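Local coordinates for protein alginate Lyase (Alteromonas sp., PDB 1J1T) that cleaves alginate, a polymer of mannuronate and guluronate, as a lyase that carries a bound calcium ion, at residues A[96-101]-A[127-132]; A[102-107]-A[120-125]. All blocks are in the same frame, centred on the assembly; numbering follows the deposited sequence.

Both contacts lie between the same two neighbouring antiparallel strands, 98-105 and 121-129, in one seven-stranded sheet of a beta sandwich of the concanavalin type. Their centres are about 18 Å apart along the strand pair. Along the chain 96-101 comes first, then 102-107 and 120-125 of contact 2, and 127-132 returns to contact 1. The two meet where R127 CD packs against Y103 OH, 3.6 Å away. One face carries K101, R127, Y103 and Y125, and a sulfate sits beside it. The calcium-binding loop thus sits at one end of a continuous strand pair whose other end has the bulge and the grip of R129 on T98, so one ribbon spans both.

Contact 1 (A[96-101]-A[127-132])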
loop_
_atom_site.group_PDB
_atom_site.type_symbol
_atom_site.label_atom_id
_atom_site.label_comp_id
_atom_site.label_asym_id
_atom_site.label_seq_id
_atom_site.Cartn_x
_atom_site.Cartn_y
_atom_site.Cartn_z
ATOM N N THR A 96 -15.725 -4.300 1.507
ATOM C CA THR A 96 -15.010 -3.111 1.062
ATOM C C THR A 96 -14.184 -2.533 2.204
ATOM O O THR A 96 -13.553 -1.485 2.061
ATOM C CB THR A 96 -16.003 -2.036 0.574
ATOM O OG1 THR A 96 -15.289 -0.858 0.187
ATOM C CG2 THR A 96 -16.988 -1.686 1.680
ATOM N N GLY A 97 -14.186 -3.230 3.334
ATOM C CA GLY A 97 -13.454 -2.763 4.494
ATOM C C GLY A 97 -11.945 -2.929 4.447
ATOM O O GLY A 97 -11.413 -3.812 3.774
ATOM N N THR A 98 -11.260 -2.057 5.177
ATOM C CA THR A 98 -9.808 -2.082 5.263
ATOM C C THR A 98 -9.443 -2.283 6.730
ATOM O O THR A 98 -10.154 -1.823 7.619
ATOM C CB THR A 98 -9.202 -0.762 4.750
ATOM O OG1 THR A 98 -9.807 0.341 5.435
ATOM C CG2 THR A 98 -9.443 -0.617 3.250
ATOM N N ILE A 99 -8.336 -2.973 6.981
ATOM C CA ILE A 99 -7.904 -3.256 8.345
ATOM C C ILE A 99 -6.616 -2.507 8.683
ATOM O O ILE A 99 -6.458 -1.983 9.790
ATOM C CB ILE A 99 -7.713 -4.780 8.532
ATOM C CG1 ILE A 99 -9.031 -5.495 8.200
ATOM C CG2 ILE A 99 -7.281 -5.084 9.953
ATOM C CD1 ILE A 99 -8.920 -7.008 8.076
ATOM N N SER A 100 -5.694 -2.463 7.728
ATOM C CA SER A 100 -4.441 -1.744 7.909
ATOM C C SER A 100 -4.049 -1.166 6.557
ATOM O O SER A 100 -4.273 -1.786 5.518
ATOM C CB SER A 100 -3.333 -2.678 8.416
ATOM O OG SER A 100 -2.793 -3.464 7.368
ATOM N N LYS A 101 -3.479 0.033 6.572
ATOM C CA LYS A 101 -3.046 0.682 5.346
ATOM C C LYS A 101 -1.816 1.527 5.631
ATOM O O LYS A 101 -1.766 2.253 6.626
ATOM C CB LYS A 101 -4.155 1.576 4.789
ATOM C CG LYS A 101 -5.343 0.827 4.201
ATOM C CD LYS A 101 -6.447 1.791 3.802
ATOM C CE LYS A 101 -7.011 2.500 5.030
ATOM N NZ LYS A 101 -8.144 3.407 4.700
ATOM N N ARG A 127 -2.684 3.612 9.025
ATOM C CA ARG A 127 -4.033 3.692 9.571
ATOM C C ARG A 127 -4.400 2.261 9.944
ATOM O O ARG A 127 -4.309 1.356 9.112
ATOM C CB ARG A 127 -5.027 4.211 8.526
ATOM C CG ARG A 127 -5.145 5.725 8.457
ATOM C CD ARG A 127 -6.075 6.158 7.329
ATOM N NE ARG A 127 -6.309 7.600 7.354
ATOM C CZ ARG A 127 -7.121 8.209 8.212
ATOM N NH1 ARG A 127 -7.794 7.503 9.110
ATOM N NH2 ARG A 127 -7.241 9.531 8.188
ATOM N N LEU A 128 -4.793 2.061 11.196
ATOM C CA LEU A 128 -5.181 0.747 11.692
ATOM C C LEU A 128 -6.599 0.824 12.244
ATOM O O LEU A 128 -6.923 1.735 13.000
ATOM C CB LEU A 128 -4.224 0.296 12.799
ATOM C CG LEU A 128 -2.745 0.164 12.414
ATOM C CD1 LEU A 128 -1.932 -0.188 13.652
ATOM C CD2 LEU A 128 -2.579 -0.909 11.332
ATOM N N ARG A 129 -7.445 -0.130 11.872
ATOM C CA ARG A 129 -8.820 -0.133 12.360
ATOM C C ARG A 129 -8.880 -0.943 13.648
ATOM O O ARG A 129 -8.660 -2.156 13.632
ATOM C CB ARG A 129 -9.757 -0.741 11.310
ATOM C CG ARG A 129 -11.242 -0.584 11.634
ATOM C CD ARG A 129 -12.095 -1.080 10.479
ATOM N NE ARG A 129 -11.735 -0.398 9.240
ATOM C CZ ARG A 129 -12.003 0.877 8.978
ATOM N NH1 ARG A 129 -11.624 1.411 7.825
ATOM N NH2 ARG A 129 -12.669 1.616 9.859
ATOM N N ASN A 130 -9.168 -0.272 14.763
ATOM C CA ASN A 130 -9.230 -0.947 16.055
ATOM C C ASN A 130 -10.447 -1.858 16.183
ATOM O O ASN A 130 -11.293 -1.910 15.291
ATOM C CB ASN A 130 -9.190 0.078 17.206
ATOM C CG ASN A 130 -10.405 0.999 17.237
ATOM O OD1 ASN A 130 -10.314 2.144 17.686
ATOM N ND2 ASN A 130 -11.546 0.500 16.784
ATOM N N THR A 131 -10.525 -2.578 17.296
ATOM C CA THR A 131 -11.617 -3.509 17.528
ATOM C C THR A 131 -12.998 -2.860 17.604
ATOM O O THR A 131 -14.011 -3.550 17.547
ATOM C CB THR A 131 -11.365 -4.332 18.806
ATOM O OG1 THR A 131 -11.150 -3.447 19.908
ATOM C CG2 THR A 131 -10.133 -5.215 18.631
ATOM N N SER A 132 -13.042 -1.538 17.722
ATOM C CA SER A 132 -14.316 -0.829 17.773
ATOM C C SER A 132 -14.732 -0.367 16.376
ATOM O O SER A 132 -15.769 0.276 16.205
ATOM C CB SER A 132 -14.217 0.378 18.710
ATOM O OG SER A 132 -14.043 -0.040 20.054
#
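R129 reaches across to T98 at the end of an antiparallel strand pair in the beta-sandwich sheet, next to a classic beta bulge against strand 85-92, where I99 and S100 both face H91. The tight part is the face carrying S100 and L128, a non-hydrogen-bonded pair: the CD2 methyl of L128 presses on S100 CB at 3.5 Å, closer than usual for carbons. Small serine suits this place, its OG bonding to H91, while L128 runs on to F169 and I171 of the opposite sheet. On the looser, partly exposed face, K101 and R127 form a hydrogen-bonded pair, and their long chains turn to acids, K101 and R129 to E135, R127 to E109 and E135. E135 probably offsets these like charges. R129 leaves with CG anti to the backbone N (chi1 -171°) and bends at chi3, which lays its guanidinium edge against T98. With an alanine here, T98 O and OG1 would probably both lose their donors and E135 one of its cations. The grip is side-on: NE meets T98 O at 2.7 Å, nearly straight at 167°, while NH1 reaches T98 OG1 at 3.2 Å, both acceptors in the guanidinium plane.

Contact 2 (A[102-107]-A[120-125]); sequences VYVSDT and GIFDVY. With CA (calcium ion), chain B; SO4 (sulfate ion), chain C.
The rings of Y103 and Y125 lie nearly parallel, their planes at 10°, but offset so that little of one ring covers the other. One face of Y125 receives the CB of Y103 in a CH-pi contact, 3.8 Å from the centroid, and Y125 OH stands over a face of Y103. Y125 has its CG between the backbone N and the carbonyl carbon (chi1 58°), a setting that leans the ring over its neighbour; F112, from the loop, also stacks with this ring. At the edges, S105 OG lies in the plane of Y125, and the hydroxyl of Y103 donates to O3 of a sulfate, probably from the crystallisation liquor and also held by K85, at 2.7 Å. F122 has the carboxylate carbon of D106 over one face and D106 CB 3.5 Å from its CD2; on this side of the sheet V104 and V124 pack toward M143. Y103 with Y125 and S105 with D123 are hydrogen-bonded backbone pairs. Short, polar S105 suits the rim of Y125, where its OG lies 2.6 Å from a water that also bonds to D123 OD2; the D123 carboxylate accepts backbone N-H groups of D114 (OD1) and S115 (OD2). D106 OD2 accepts G120 N from above the carboxylate plane, and G83 as well, while OD1 binds calcium at 2.5 Å. With I121 O, a water, D114, V116 and N119, this completes a calcium-binding loop between two antiparallel sandwich strands.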
loop_
_atom_site.group_PDB
_atom_site.type_symbol
_atom_site.label_atom_id
_atom_site.label_comp_id
_atom_site.label_asym_id
_atom_site.label_seq_id
_atom_site.Cartn_x
_atom_site.Cartn_y
_atom_site.Cartn_z
ATOM N N VAL A 102 -0.815 1.411 4.770
ATOM C CA VAL A 102 0.402 2.198 4.916
ATOM C C VAL A 102 0.441 3.120 3.710
ATOM O O VAL A 102 0.342 2.671 2.563
ATOM C CB VAL A 102 1.659 1.315 4.940
ATOM C CG1 VAL A 102 2.901 2.181 5.043
ATOM C CG2 VAL A 102 1.585 0.354 6.116
ATOM N N TYR A 103 0.581 4.411 3.983
ATOM C CA TYR A 103 0.593 5.435 2.950
ATOM C C TYR A 103 1.913 6.168 2.795
ATOM O O TYR A 103 2.730 6.228 3.712
ATOM C CB TYR A 103 -0.436 6.520 3.271
ATOM C CG TYR A 103 -1.872 6.089 3.417
ATOM C CD1 TYR A 103 -2.804 6.375 2.419
ATOM C CD2 TYR A 103 -2.320 5.465 4.582
ATOM C CE1 TYR A 103 -4.152 6.058 2.578
ATOM C CE2 TYR A 103 -3.667 5.142 4.749
ATOM C CZ TYR A 103 -4.574 5.445 3.742
ATOM O OH TYR A 103 -5.908 5.147 3.904
ATOM N N VAL A 104 2.076 6.749 1.613
ATOM C CA VAL A 104 3.207 7.596 1.271
ATOM C C VAL A 104 2.435 8.678 0.520
ATOM O O VAL A 104 2.036 8.477 -0.630
ATOM C CB VAL A 104 4.209 6.922 0.312
ATOM C CG1 VAL A 104 5.321 7.904 -0.028
ATOM C CG2 VAL A 104 4.806 5.674 0.960
ATOM N N SER A 105 2.176 9.806 1.177
ATOM C CA SER A 105 1.404 10.853 0.526
ATOM C C SER A 105 1.876 12.273 0.776
ATOM O O SER A 105 2.416 12.610 1.835
ATOM C CB SER A 105 -0.074 10.736 0.912
ATOM O OG SER A 105 -0.345 11.379 2.137
ATOM N N ASP A 106 1.634 13.103 -0.229
ATOM C CA ASP A 106 2.027 14.495 -0.222
ATOM C C ASP A 106 0.767 15.360 -0.247
ATOM O O ASP A 106 0.578 16.158 -1.161
ATOM C CB ASP A 106 2.908 14.745 -1.454
ATOM C CG ASP A 106 3.455 16.158 -1.516
ATOM O OD1 ASP A 106 3.392 16.853 -0.496
ATOM O OD2 ASP A 106 3.960 16.572 -2.581
ATOM N N THR A 107 -0.095 15.186 0.756
ATOM C CA THR A 107 -1.337 15.951 0.840
ATOM C C THR A 107 -1.359 16.908 2.030
ATOM O O THR A 107 -0.389 17.015 2.787
ATOM C CB THR A 107 -2.580 15.040 0.975
ATOM O OG1 THR A 107 -2.648 14.520 2.310
ATOM C CG2 THR A 107 -2.513 13.882 -0.018
ATOM N N GLY A 120 6.373 18.092 -2.249
ATOM C CA GLY A 120 7.454 17.147 -2.483
ATOM C C GLY A 120 7.955 16.366 -1.280
ATOM O O GLY A 120 8.827 15.512 -1.418
ATOM N N ILE A 121 7.423 16.654 -0.099
ATOM C CA ILE A 121 7.827 15.930 1.102
ATOM C C ILE A 121 6.677 14.986 1.430
ATOM O O ILE A 121 5.624 15.425 1.856
ATOM C CB ILE A 121 8.069 16.901 2.284
ATOM C CG1 ILE A 121 9.256 17.817 1.960
ATOM C CG2 ILE A 121 8.322 16.115 3.575
ATOM C CD1 ILE A 121 9.549 18.853 3.026
ATOM N N PHE A 122 6.865 13.689 1.228
ATOM C CA PHE A 122 5.781 12.752 1.497
ATOM C C PHE A 122 5.739 12.255 2.928
ATOM O O PHE A 122 6.769 11.889 3.503
ATOM C CB PHE A 122 5.868 11.535 0.564
ATOM C CG PHE A 122 5.866 11.890 -0.892
ATOM C CD1 PHE A 122 7.018 12.378 -1.500
ATOM C CD2 PHE A 122 4.698 11.797 -1.641
ATOM C CE1 PHE A 122 7.005 12.775 -2.835
ATOM C CE2 PHE A 122 4.671 12.190 -2.978
ATOM C CZ PHE A 122 5.829 12.682 -3.577
ATOM N N ASP A 123 4.541 12.252 3.498
ATOM C CA ASP A 123 4.339 11.739 4.842
ATOM C C ASP A 123 4.168 10.231 4.683
ATOM O O ASP A 123 3.500 9.774 3.756
ATOM C CB ASP A 123 3.059 12.303 5.459
ATOM C CG ASP A 123 3.187 13.762 5.843
ATOM O OD1 ASP A 123 4.043 14.078 6.696
ATOM O OD2 ASP A 123 2.429 14.584 5.294
ATOM N N VAL A 124 4.788 9.463 5.568
ATOM C CA VAL A 124 4.642 8.014 5.534
ATOM C C VAL A 124 3.956 7.708 6.849
ATOM O O VAL A 124 4.508 7.965 7.920
ATOM C CB VAL A 124 5.995 7.277 5.482
ATOM C CG1 VAL A 124 5.755 5.766 5.507
ATOM C CG2 VAL A 124 6.756 7.670 4.219
ATOM N N TYR A 125 2.741 7.183 6.767
ATOM C CA TYR A 125 1.984 6.888 7.964
ATOM C C TYR A 125 1.151 5.634 7.808
ATOM O O TYR A 125 1.072 5.059 6.721
ATOM C CB TYR A 125 1.069 8.066 8.311
ATOM C CG TYR A 125 0.092 8.454 7.219
ATOM C CD1 TYR A 125 0.479 9.283 6.166
ATOM C CD2 TYR A 125 -1.234 8.011 7.255
ATOM C CE1 TYR A 125 -0.436 9.671 5.177
ATOM C CE2 TYR A 125 -2.152 8.390 6.274
ATOM C CZ TYR A 125 -1.748 9.223 5.240
ATOM O OH TYR A 125 -2.665 9.618 4.285
HETATM CA CA CA B . 3.921 17.204 1.925
HETATM S S SO4 C . -8.145 7.896 2.927
HETATM O O1 SO4 C . -6.834 8.559 3.054
HETATM O O2 SO4 C . -8.907 8.509 1.820
HETATM O O3 SO4 C . -7.943 6.460 2.647
HETATM O O4 SO4 C . -8.899 8.053 4.187
HETATM O O HOH W 1 -0.056 13.635 3.451
HETATM O O HOH W 2 -3.652 12.117 2.897
HETATM O O HOH W 3 1.924 15.955 3.079
#